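Local coordinates for protein Bm4233, isoform b (Brugia malayi, PDB 6ANY) that is a secreted venom allergen-like protein of the CAP superfamily that probably binds sterols and is a vaccine candidate for lymphatic filariasis, at residues 90-93 with 94-97; 121-124 with 125-129. One frame throughout, in Å; residues are numbered along the deposited sequence.

Contact 1: residues 90-93 with 94-97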
loop_
_atom_site.group_PDB
_atom_site.type_symbol
_atom_site.label_atom_id
_atom_site.label_comp_id
_atom_site.label_asym_id
_atom_site.label_seq_id
_atom_site.Cartn_x
_atom_site.Cartn_y
_atom_site.Cartn_z
ATOM N N GLU A 90 -10.531 -24.529 6.264
ATOM C CA GLU A 90 -10.493 -24.505 7.721
ATOM C C GLU A 90 -10.529 -23.033 8.232
ATOM O O GLU A 90 -10.464 -22.069 7.465
ATOM C CB GLU A 90 -9.148 -25.087 8.187
ATOM C CG GLU A 90 -8.910 -26.541 7.833
ATOM C CD GLU A 90 -7.478 -26.974 8.121
ATOM O OE1 GLU A 90 -6.762 -26.254 8.901
ATOM O OE2 GLU A 90 -7.089 -28.041 7.558
ATOM N N SER A 91 -10.560 -22.884 9.537
ATOM C CA SER A 91 -10.580 -21.599 10.193
ATOM C C SER A 91 -9.365 -20.782 9.814
ATOM O O SER A 91 -8.255 -21.294 9.795
ATOM C CB SER A 91 -10.570 -21.748 11.723
ATOM O OG SER A 91 -10.404 -20.458 12.310
ATOM N N VAL A 92 -9.587 -19.508 9.544
ATOM C CA VAL A 92 -8.493 -18.556 9.257
ATOM C C VAL A 92 -8.007 -17.738 10.454
ATOM O O VAL A 92 -7.264 -16.768 10.274
ATOM C CB VAL A 92 -8.873 -17.640 8.069
ATOM C CG1 VAL A 92 -9.165 -18.531 6.857
ATOM C CG2 VAL A 92 -10.060 -16.744 8.350
ATOM N N GLU A 93 -8.392 -18.109 11.673
ATOM C CA GLU A 93 -8.090 -17.257 12.860
ATOM C C GLU A 93 -6.608 -17.137 13.067
ATOM O O GLU A 93 -6.119 -16.065 13.511
ATOM C CB GLU A 93 -8.763 -17.739 14.172
ATOM C CG GLU A 93 -10.125 -17.129 14.553
ATOM C CD GLU A 93 -10.208 -15.586 14.438
ATOM O OE1 GLU A 93 -9.627 -14.913 15.336
ATOM O OE2 GLU A 93 -10.887 -15.078 13.464
ATOM N N LYS A 94 -5.900 -18.221 12.776
ATOM C CA LYS A 94 -4.458 -18.220 12.807
ATOM C C LYS A 94 -3.790 -17.255 11.791
ATOM O O LYS A 94 -2.580 -16.982 11.923
ATOM C CB LYS A 94 -3.960 -19.627 12.527
ATOM C CG LYS A 94 -4.420 -20.699 13.514
ATOM C CD LYS A 94 -3.280 -21.374 14.289
ATOM C CE LYS A 94 -3.804 -22.153 15.519
ATOM N NZ LYS A 94 -4.222 -23.584 15.281
ATOM N N LEU A 95 -4.525 -16.824 10.747
ATOM C CA LEU A 95 -3.990 -15.961 9.726
ATOM C C LEU A 95 -4.286 -14.526 9.999
ATOM O O LEU A 95 -3.753 -13.671 9.284
ATOM C CB LEU A 95 -4.502 -16.336 8.312
ATOM C CG LEU A 95 -4.394 -17.806 7.888
ATOM C CD1 LEU A 95 -5.102 -18.001 6.579
ATOM C CD2 LEU A 95 -2.926 -18.232 7.827
ATOM N N ARG A 96 -5.065 -14.219 11.047
ATOM C CA ARG A 96 -5.447 -12.836 11.262
ATOM C C ARG A 96 -4.300 -11.913 11.570
ATOM O O ARG A 96 -4.311 -10.769 11.111
ATOM C CB ARG A 96 -6.465 -12.723 12.380
ATOM C CG ARG A 96 -7.219 -11.429 12.377
ATOM C CD ARG A 96 -8.200 -11.349 13.555
ATOM N NE ARG A 96 -8.706 -9.981 13.620
ATOM C CZ ARG A 96 -9.776 -9.479 13.015
ATOM N NH1 ARG A 96 -10.580 -10.222 12.296
ATOM N NH2 ARG A 96 -10.025 -8.184 13.144
ATOM N N ASN A 97 -3.357 -12.388 12.391
ATOM C CA ASN A 97 -2.263 -11.587 12.873
ATOM C C ASN A 97 -1.227 -11.200 11.759
ATOM O O ASN A 97 -0.525 -10.234 11.911
ATOM C CB ASN A 97 -1.623 -12.186 14.178
ATOM C CG ASN A 97 -0.878 -13.506 13.976
ATOM O OD1 ASN A 97 -0.379 -13.837 12.887
ATOM N ND2 ASN A 97 -0.790 -14.299 15.081
#
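Leu95 reaches Val92 through CD1 where the chain turns toward helix 99-108. Its CB lies 3.4 Å from the carbonyl O of Val92. CG is a little farther from the same oxygen. CD1 is the branch that makes the apolar contact: it sits 4.1 Å from Val92 CB and equally close to Val92 CG1. The two side chains meet at about a right angle. In Leu95, CG is anti to the carbonyl carbon (chi1 -50°), which lays CG beside its own backbone N and brings CD1 to Val92.

The turn beneath is held by backbone bonds. Leu95 N donates to Val92 O at 2.8 Å. Arg96 N donates to Glu93 O in a longer bond of 3.3 Å. Residues 94-97 have helical backbone angles but not the regular bonds of a helix. Ser91 OG accepts from Glu93 N at 3.2 Å, with an N-H...O angle of 163°. This is an ST turn, just before the residues with helical angles.

The charged ends of Glu93 and Arg96 are near each other but do not touch: Glu93 OE2 and Arg96 NH1 are 5.0 Å apart. Thr152 OG1 bridges them, hydrogen-bonded to both. Arg96 NH2 is also hydrogen-bonded to the carbonyl O of Arg7.

The contact lies at the surface, in the connection between strand 80-87 and helix 99-108. Val92 and Leu95 both rest on Leu160 of strand 159-167. Val92 also touches Thr152, and Arg96 touches Ile150, both on strand 145-153. Gln12 of helix 10-28 holds the carbonyl O of Arg96. The turn thus joins two central strands of the sheet to the N-terminal helix.

Contact 2: residues 121-124 with 125-129. With NAG (2-acetamido-2-deoxy-beta-D-glucopyranose), chain C.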
loop_
_atom_site.group_PDB
_atom_site.type_symbol
_atom_site.label_atom_id
_atom_site.label_comp_id
_atom_site.label_asym_id
_atom_site.label_seq_id
_atom_site.Cartn_x
_atom_site.Cartn_y
_atom_site.Cartn_z
ATOM N N ASN A 121 8.785 5.783 -15.453
ATOM C CA ASN A 121 7.998 5.588 -14.202
ATOM C C ASN A 121 6.616 6.228 -14.332
ATOM O O ASN A 121 5.932 6.465 -13.344
ATOM C CB ASN A 121 8.702 6.051 -12.898
ATOM C CG ASN A 121 8.960 4.927 -11.928
ATOM O OD1 ASN A 121 8.362 3.867 -12.010
ATOM N ND2 ASN A 121 9.859 5.165 -10.993
ATOM N N ASN A 122 6.220 6.493 -15.571
ATOM C CA ASN A 122 4.940 7.114 -15.888
ATOM C C ASN A 122 3.816 6.080 -15.885
ATOM O O ASN A 122 3.985 4.970 -16.375
ATOM C CB ASN A 122 5.041 7.780 -17.261
ATOM C CG ASN A 122 3.868 8.681 -17.584
ATOM O OD1 ASN A 122 2.899 8.786 -16.837
ATOM N ND2 ASN A 122 3.967 9.345 -18.726
ATOM N N LEU A 123 2.670 6.445 -15.325
ATOM C CA LEU A 123 1.538 5.538 -15.280
ATOM C C LEU A 123 0.643 5.753 -16.492
ATOM O O LEU A 123 -0.421 6.355 -16.398
ATOM C CB LEU A 123 0.755 5.713 -13.978
ATOM C CG LEU A 123 -0.473 4.834 -13.746
ATOM C CD1 LEU A 123 -0.188 3.360 -13.965
ATOM C CD2 LEU A 123 -1.049 5.077 -12.363
ATOM N N THR A 124 1.098 5.265 -17.640
ATOM C CA THR A 124 0.325 5.393 -18.891
ATOM C C THR A 124 -0.693 4.282 -18.963
ATOM O O THR A 124 -0.628 3.305 -18.195
ATOM C CB THR A 124 1.234 5.269 -20.114
ATOM O OG1 THR A 124 2.135 4.172 -19.919
ATOM C CG2 THR A 124 2.100 6.486 -20.240
ATOM N N ASP A 125 -1.607 4.420 -19.912
ATOM C CA ASP A 125 -2.673 3.440 -20.148
ATOM C C ASP A 125 -2.115 2.041 -20.365
ATOM O O ASP A 125 -2.727 1.061 -19.910
ATOM C CB ASP A 125 -3.555 3.826 -21.382
ATOM C CG ASP A 125 -4.451 5.059 -21.137
ATOM O OD1 ASP A 125 -4.671 5.442 -19.958
ATOM O OD2 ASP A 125 -4.941 5.667 -22.140
ATOM N N ASP A 126 -1.014 1.923 -21.104
ATOM C CA ASP A 126 -0.438 0.599 -21.386
ATOM C C ASP A 126 0.200 -0.032 -20.097
ATOM O O ASP A 126 0.213 -1.270 -19.939
ATOM C CB ASP A 126 0.595 0.663 -22.511
ATOM C CG ASP A 126 1.792 1.525 -22.143
ATOM O OD1 ASP A 126 1.575 2.727 -21.826
ATOM O OD2 ASP A 126 2.954 1.011 -22.085
ATOM N N VAL A 127 0.764 0.819 -19.219
ATOM C CA VAL A 127 1.281 0.339 -17.949
ATOM C C VAL A 127 0.105 -0.128 -17.043
ATOM O O VAL A 127 0.168 -1.230 -16.479
ATOM C CB VAL A 127 2.119 1.429 -17.238
ATOM C CG1 VAL A 127 2.499 0.958 -15.823
ATOM C CG2 VAL A 127 3.398 1.680 -18.039
ATOM N N ALA A 128 -0.953 0.710 -16.941
ATOM C CA ALA A 128 -2.159 0.467 -16.120
ATOM C C ALA A 128 -2.914 -0.806 -16.464
ATOM O O ALA A 128 -3.388 -1.504 -15.608
ATOM C CB ALA A 128 -3.115 1.620 -16.267
ATOM N N ARG A 129 -2.947 -1.114 -17.738
ATOM C CA ARG A 129 -3.633 -2.249 -18.297
ATOM C C ARG A 129 -3.040 -3.595 -17.849
ATOM O O ARG A 129 -3.695 -4.592 -17.943
ATOM C CB ARG A 129 -3.625 -2.094 -19.852
ATOM C CG ARG A 129 -4.116 -3.290 -20.650
ATOM C CD ARG A 129 -4.244 -2.975 -22.155
ATOM N NE ARG A 129 -5.620 -3.277 -22.590
ATOM C CZ ARG A 129 -5.998 -4.229 -23.436
ATOM N NH1 ARG A 129 -5.122 -5.061 -24.030
ATOM N NH2 ARG A 129 -7.308 -4.341 -23.675
HETATM C C1 NAG C . 3.212 10.302 -19.574
HETATM C C2 NAG C . 3.463 11.770 -19.291
HETATM C C3 NAG C . 2.458 12.610 -20.078
HETATM C C4 NAG C . 2.407 12.179 -21.550
HETATM C C5 NAG C . 2.239 10.658 -21.658
HETATM C C6 NAG C . 2.270 10.130 -23.089
HETATM C C7 NAG C . 4.431 12.461 -17.166
HETATM C C8 NAG C . 4.156 12.840 -15.746
HETATM N N2 NAG C . 3.395 11.995 -17.856
HETATM O O3 NAG C . 2.818 13.991 -20.002
HETATM O O4 NAG C . 1.319 12.857 -22.208
HETATM O O5 NAG C . 3.289 10.015 -20.952
HETATM O O6 NAG C . 3.374 10.715 -23.785
HETATM O O7 NAG C . 5.538 12.575 -17.655
#
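Thr124 and Asp126 meet at the start of helix 125-128. Thr124 OG1 donates to Asp126 OD1 in a very short hydrogen bond of 2.5 Å. Thr124 is the N-cap residue. Its OG1 stands between its own backbone N and carbonyl carbon (chi1 45°), and from there it faces the first turn. Val127 CG2 packs against the same hydroxyl, 3.4 Å from OG1. The carbonyl O of Thr124 accepts from Ala128 N at 2.9 Å. This bond is nearly straight, with an N-H...O angle of 169°.

Leu123 adds the apolar part. Its CD1 touches Val127 CG1 and Ala128 CB, each at 4.1 Å. CG of Leu123 is anti to the backbone N (chi1 -180°), and CD1 then bends toward the helix. Leu123 is also the centre of an inverse gamma turn. The weak bond from Thr124 N to Asn122 O, 3.2 Å long, closes it.

Farther out is the glycan. Asn122 ND2 is bonded covalently to C1 of the first N-acetylglucosamine. Asn122, Leu123 and Thr124 form an N-glycosylation sequon, Asn-X-Thr. The threonine of the sequon therefore also holds the N-cap position. Its methyl CG2 faces the sugar, 3.8 Å from the ring O5. The sugar is hydrogen-bonded to the carbonyl O of Lys174 as well.

Asp126 OD2 forms a salt bridge with Lys116, so its two carboxylate oxygens have different partners. Asn118 ND2 donates to the carbonyl O of Asn122. The turn links the region after helix 110-114 to helix 125-128. Backbone bonds tie Leu123 to Lys174 and Glu175, and Asn121 to Ile177, in the segment leading to strand 179-180. Leu123 also touches Trp140, just beyond helix 133-138.

Contacts 1 and 2 are both local turns of one CAP domain. They follow each other in sequence and do not touch. Their centres are 36 Å apart, and their nearest atoms about 28 Å, on opposite sides of the chain's centre. Contact 1 leads toward helix 99-108, while contact 2 starts helix 125-128. Both place a hydroxyl residue at the entry to helical backbone, but Ser91 makes an ST turn and Thr124 sits at the N-cap position. Only contact 2 carries a sugar. A fucose about 6 Å and a second N-acetylglucosamine about 7 Å from the Asn122 side chain probably belong to the same glycan. The glycan is an attached modification rather than a bound ligand.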